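Local structure of pyruvate kinase (Toxoplasma gondii, 3GG8) at residues D32-M44 against M57-F69. The protein catalyses the last step of glycolysis, transfer of the phosphoryl group of phosphoenolpyruvate to ADP, giving pyruvate and ATP. Numbering follows the deposited sequence.
Sequences DWTAHRTRIVCTM and MIDAGMNVCRLNF
Cys42 packs its CB against two methionines, 3.7 Å from SD of Met62 and 3.8 Å from CE of Met57. Met44 folds back on itself (chi2 -65°, chi3 87°), which brings its CE to the same Met62 sulfur while its CG meets CD2 of Leu67. On the other face of the sheet Val41 and Val64 lie side by side, CG2 of Val41 3.8 Å from CB of Val64. Between the strands, Cys42 N bonds to Val64 O, Arg66 N to Cys42 O and Met44 N to Arg66 O; Ile40 O accepts from both Asn63 N and Val64 N. Beyond Val41, the extended Arg66 chain runs alongside Thr43. Arg66 NH1 gives Thr43 OG1 a 2.8 Å hydrogen bond, close to the guanidinium plane; OG1 also bonds to Leu346 O, and Arg66 NE makes a salt bridge to Asp101. At the opposite end, Ile40 N reaches a lone pair of Asn63 OD1 (3.0 Å, N-H...O angle 167°), and the Asn63 amide stacks on the Arg39 guanidinium. A water joins OD1 to His36 NE2. The contact pairs the first two strands of the eight-stranded TIM barrel, within a beta-alpha-beta unit. Strand 343-346 closes the barrel beside 39-43, helix 74-90 covers Met44 and Cys65, and helix 356-371 packs on Trp33 and Ile40.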
loop_
_atom_site.group_PDB
_atom_site.type_symbol
_atom_site.label_atom_id
_atom_site.label_comp_id
_atom_site.label_asym_id
_atom_site.label_seq_id
_atom_site.Cartn_x
_atom_site.Cartn_y
_atom_site.Cartn_z
ATOM N N ASP C 32 8.603 32.376 12.001
ATOM C CA ASP C 32 8.793 31.052 11.399
ATOM C C ASP C 32 9.750 30.172 12.222
ATOM O O ASP C 32 9.313 29.176 12.811
ATOM C CB ASP C 32 9.244 31.151 9.930
ATOM C CG ASP C 32 8.117 31.580 8.980
ATOM O OD1 ASP C 32 6.923 31.372 9.299
ATOM O OD2 ASP C 32 8.440 32.119 7.896
ATOM N N TRP C 33 11.031 30.546 12.287
ATOM C CA TRP C 33 12.035 29.673 12.908
ATOM C C TRP C 33 11.887 29.410 14.405
ATOM O O TRP C 33 12.330 28.364 14.876
ATOM C CB TRP C 33 13.487 30.028 12.531
ATOM C CG TRP C 33 13.967 31.400 12.857
ATOM C CD1 TRP C 33 14.048 32.464 11.998
ATOM C CD2 TRP C 33 14.489 31.860 14.113
ATOM N NE1 TRP C 33 14.567 33.563 12.646
ATOM C CE2 TRP C 33 14.842 33.222 13.946
ATOM C CE3 TRP C 33 14.679 31.257 15.369
ATOM C CZ2 TRP C 33 15.378 33.992 14.987
ATOM C CZ3 TRP C 33 15.205 32.023 16.405
ATOM C CH2 TRP C 33 15.543 33.375 16.210
ATOM N N THR C 34 11.248 30.316 15.149
ATOM C CA THR C 34 10.925 30.020 16.571
ATOM C C THR C 34 9.855 28.946 16.748
ATOM O O THR C 34 9.671 28.434 17.849
ATOM C CB THR C 34 10.509 31.264 17.384
ATOM O OG1 THR C 34 9.433 31.936 16.724
ATOM C CG2 THR C 34 11.682 32.205 17.545
ATOM N N ALA C 35 9.159 28.593 15.672
ATOM C CA ALA C 35 8.121 27.572 15.749
ATOM C C ALA C 35 8.579 26.179 15.268
ATOM O O ALA C 35 7.745 25.282 15.056
ATOM C CB ALA C 35 6.862 28.028 15.020
ATOM N N HIS C 36 9.896 25.998 15.123
ATOM C CA HIS C 36 10.491 24.670 14.882
ATOM C C HIS C 36 10.070 23.664 15.970
ATOM O O HIS C 36 9.810 24.046 17.124
ATOM C CB HIS C 36 12.013 24.766 14.830
ATOM C CG HIS C 36 12.630 25.135 16.142
ATOM N ND1 HIS C 36 12.954 26.432 16.471
ATOM C CD2 HIS C 36 12.951 24.384 17.221
ATOM C CE1 HIS C 36 13.443 26.463 17.697
ATOM N NE2 HIS C 36 13.459 25.234 18.172
ATOM N N ARG C 37 10.012 22.388 15.593
ATOM C CA ARG C 37 9.512 21.310 16.463
ATOM C C ARG C 37 10.594 20.622 17.304
ATOM O O ARG C 37 10.360 20.239 18.460
ATOM C CB ARG C 37 8.749 20.286 15.614
ATOM C CG ARG C 37 7.945 20.903 14.467
ATOM C CD ARG C 37 6.698 21.647 14.961
ATOM N NE ARG C 37 5.808 20.759 15.714
ATOM C CZ ARG C 37 4.971 19.879 15.164
ATOM N NH1 ARG C 37 4.892 19.772 13.844
ATOM N NH2 ARG C 37 4.214 19.104 15.934
ATOM N N THR C 38 11.784 20.476 16.729
ATOM C CA THR C 38 12.959 19.945 17.439
ATOM C C THR C 38 13.304 20.758 18.708
ATOM O O THR C 38 13.239 21.983 18.695
ATOM C CB THR C 38 14.177 19.811 16.450
ATOM O OG1 THR C 38 13.753 19.112 15.260
ATOM C CG2 THR C 38 15.320 19.056 17.071
ATOM N N ARG C 39 13.616 20.062 19.805
ATOM C CA ARG C 39 13.933 20.667 21.106
ATOM C C ARG C 39 15.435 20.978 21.228
ATOM O O ARG C 39 16.269 20.247 20.695
ATOM C CB ARG C 39 13.580 19.664 22.202
ATOM C CG ARG C 39 12.190 19.732 22.782
ATOM C CD ARG C 39 11.098 20.009 21.811
ATOM N NE ARG C 39 10.815 21.431 21.604
ATOM C CZ ARG C 39 10.242 22.250 22.489
ATOM N NH1 ARG C 39 10.015 23.506 22.150
ATOM N NH2 ARG C 39 9.908 21.838 23.710
ATOM N N ILE C 40 15.792 22.057 21.924
ATOM C CA ILE C 40 17.207 22.461 21.982
ATOM C C ILE C 40 17.747 22.368 23.410
ATOM O O ILE C 40 17.166 22.945 24.341
ATOM C CB ILE C 40 17.438 23.869 21.383
ATOM C CG1 ILE C 40 17.062 23.891 19.886
ATOM C CG2 ILE C 40 18.878 24.326 21.590
ATOM C CD1 ILE C 40 17.043 25.264 19.266
ATOM N N VAL C 41 18.835 21.610 23.568
ATOM C CA VAL C 41 19.517 21.480 24.861
ATOM C C VAL C 41 20.783 22.350 24.878
ATOM O O VAL C 41 21.614 22.288 23.951
ATOM C CB VAL C 41 19.867 20.001 25.187
ATOM C CG1 VAL C 41 20.516 19.879 26.573
ATOM C CG2 VAL C 41 18.619 19.089 25.054
ATOM N N CYS C 42 20.905 23.167 25.932
ATOM C CA CYS C 42 22.039 24.088 26.102
ATOM C C CYS C 42 22.796 23.792 27.379
ATOM O O CYS C 42 22.201 23.621 28.455
ATOM C CB CYS C 42 21.560 25.533 26.128
ATOM S SG CYS C 42 20.752 26.042 24.588
ATOM N N THR C 43 24.114 23.698 27.237
ATOM C CA THR C 43 25.016 23.451 28.362
ATOM C C THR C 43 25.341 24.784 29.024
ATOM O O THR C 43 25.748 25.744 28.357
ATOM C CB THR C 43 26.302 22.737 27.895
ATOM O OG1 THR C 43 25.940 21.500 27.285
ATOM C CG2 THR C 43 27.258 22.439 29.058
ATOM N N MET C 44 25.145 24.822 30.342
ATOM C CA MET C 44 25.444 25.981 31.159
ATOM C C MET C 44 26.946 26.133 31.310
ATOM O O MET C 44 27.667 25.142 31.305
ATOM C CB MET C 44 24.836 25.767 32.551
ATOM C CG MET C 44 23.336 25.546 32.503
ATOM S SD MET C 44 22.452 27.017 31.904
ATOM C CE MET C 44 22.459 26.849 30.104
ATOM N N MET C 57 18.545 33.460 25.738
ATOM C CA MET C 57 18.614 32.093 25.249
ATOM C C MET C 57 17.263 31.406 25.272
ATOM O O MET C 57 16.965 30.631 24.376
ATOM C CB MET C 57 19.654 31.296 26.024
ATOM C CG MET C 57 21.049 31.634 25.560
ATOM S SD MET C 57 22.309 31.050 26.664
ATOM C CE MET C 57 22.274 29.290 26.395
ATOM N N ILE C 58 16.443 31.702 26.281
ATOM C CA ILE C 58 15.074 31.222 26.285
ATOM C C ILE C 58 14.350 31.725 25.029
ATOM O O ILE C 58 13.723 30.929 24.316
ATOM C CB ILE C 58 14.291 31.665 27.530
ATOM C CG1 ILE C 58 14.859 31.022 28.797
ATOM C CG2 ILE C 58 12.788 31.351 27.357
ATOM C CD1 ILE C 58 14.321 31.619 30.074
ATOM N N ASP C 59 14.429 33.035 24.764
ATOM C CA ASP C 59 13.732 33.632 23.599
ATOM C C ASP C 59 14.230 33.001 22.308
ATOM O O ASP C 59 13.482 32.864 21.359
ATOM C CB ASP C 59 13.907 35.162 23.527
ATOM C CG ASP C 59 13.318 35.885 24.722
ATOM O OD1 ASP C 59 12.432 35.316 25.403
ATOM O OD2 ASP C 59 13.731 37.048 24.973
ATOM N N ALA C 60 15.494 32.591 22.306
ATOM C CA ALA C 60 16.143 32.046 21.118
ATOM C C ALA C 60 15.752 30.602 20.806
ATOM O O ALA C 60 15.932 30.141 19.673
ATOM C CB ALA C 60 17.646 32.175 21.255
ATOM N N GLY C 61 15.240 29.883 21.808
ATOM C CA GLY C 61 14.862 28.477 21.644
ATOM C C GLY C 61 15.347 27.473 22.684
ATOM O O GLY C 61 15.103 26.275 22.536
ATOM N N MET C 62 16.031 27.922 23.731
ATOM C CA MET C 62 16.491 26.988 24.781
ATOM C C MET C 62 15.304 26.350 25.515
ATOM O O MET C 62 14.438 27.068 26.002
ATOM C CB MET C 62 17.410 27.695 25.791
ATOM C CG MET C 62 17.764 26.858 27.030
ATOM S SD MET C 62 19.125 27.573 27.963
ATOM C CE MET C 62 18.298 28.915 28.848
ATOM N N ASN C 63 15.273 25.012 25.586
ATOM C CA ASN C 63 14.241 24.281 26.317
ATOM C C ASN C 63 14.797 23.501 27.498
ATOM O O ASN C 63 14.079 23.195 28.454
ATOM C CB ASN C 63 13.504 23.309 25.386
ATOM C CG ASN C 63 13.051 23.955 24.096
ATOM O OD1 ASN C 63 13.490 23.555 23.018
ATOM N ND2 ASN C 63 12.151 24.945 24.191
ATOM N N VAL C 64 16.077 23.142 27.415
ATOM C CA VAL C 64 16.703 22.318 28.453
ATOM C C VAL C 64 18.067 22.899 28.806
ATOM O O VAL C 64 18.823 23.298 27.909
ATOM C CB VAL C 64 16.882 20.836 27.997
ATOM C CG1 VAL C 64 17.517 19.979 29.110
ATOM C CG2 VAL C 64 15.527 20.220 27.504
ATOM N N CYS C 65 18.352 22.922 30.112
ATOM C CA CYS C 65 19.641 23.333 30.667
ATOM C C CYS C 65 20.450 22.145 31.198
ATOM O O CYS C 65 20.081 21.531 32.206
ATOM C CB CYS C 65 19.430 24.334 31.801
ATOM S SG CYS C 65 18.506 25.786 31.276
ATOM N N ARG C 66 21.563 21.877 30.521
ATOM C CA ARG C 66 22.527 20.856 30.892
ATOM C C ARG C 66 23.591 21.394 31.846
ATOM O O ARG C 66 24.291 22.357 31.526
ATOM C CB ARG C 66 23.217 20.313 29.642
ATOM C CG ARG C 66 24.416 19.400 29.934
ATOM C CD ARG C 66 24.825 18.686 28.659
ATOM N NE ARG C 66 25.972 17.788 28.813
ATOM C CZ ARG C 66 27.232 18.126 28.542
ATOM N NH1 ARG C 66 27.513 19.354 28.109
ATOM N NH2 ARG C 66 28.212 17.235 28.702
ATOM N N LEU C 67 23.688 20.774 33.018
ATOM C CA LEU C 67 24.769 21.009 33.952
ATOM C C LEU C 67 25.799 19.893 33.767
ATOM O O LEU C 67 25.541 18.735 34.098
ATOM C CB LEU C 67 24.238 20.964 35.373
ATOM C CG LEU C 67 22.995 21.774 35.754
ATOM C CD1 LEU C 67 22.567 21.413 37.172
ATOM C CD2 LEU C 67 23.255 23.278 35.594
ATOM N N ASN C 68 26.954 20.241 33.208
ATOM C CA ASN C 68 28.043 19.298 33.037
ATOM C C ASN C 68 28.870 19.059 34.308
ATOM O O ASN C 68 29.797 19.819 34.603
ATOM C CB ASN C 68 28.953 19.737 31.890
ATOM C CG ASN C 68 30.010 18.708 31.584
ATOM O OD1 ASN C 68 30.087 17.667 32.249
ATOM N ND2 ASN C 68 30.844 18.988 30.596
ATOM N N PHE C 69 28.577 17.981 35.038
ATOM C CA PHE C 69 29.313 17.682 36.275
ATOM C C PHE C 69 30.706 17.068 36.116
ATOM O O PHE C 69 31.293 16.615 37.115
ATOM C CB PHE C 69 28.467 16.858 37.252
ATOM C CG PHE C 69 27.606 17.686 38.173
ATOM C CD1 PHE C 69 26.560 18.449 37.677
ATOM C CD2 PHE C 69 27.849 17.703 39.550
ATOM C CE1 PHE C 69 25.757 19.217 38.540
ATOM C CE2 PHE C 69 27.053 18.463 40.416
ATOM C CZ PHE C 69 25.994 19.213 39.897
HETATM O O HOH W 1 13.398 25.028 20.882
HETATM O O HOH W 2 27.435 23.219 33.190
#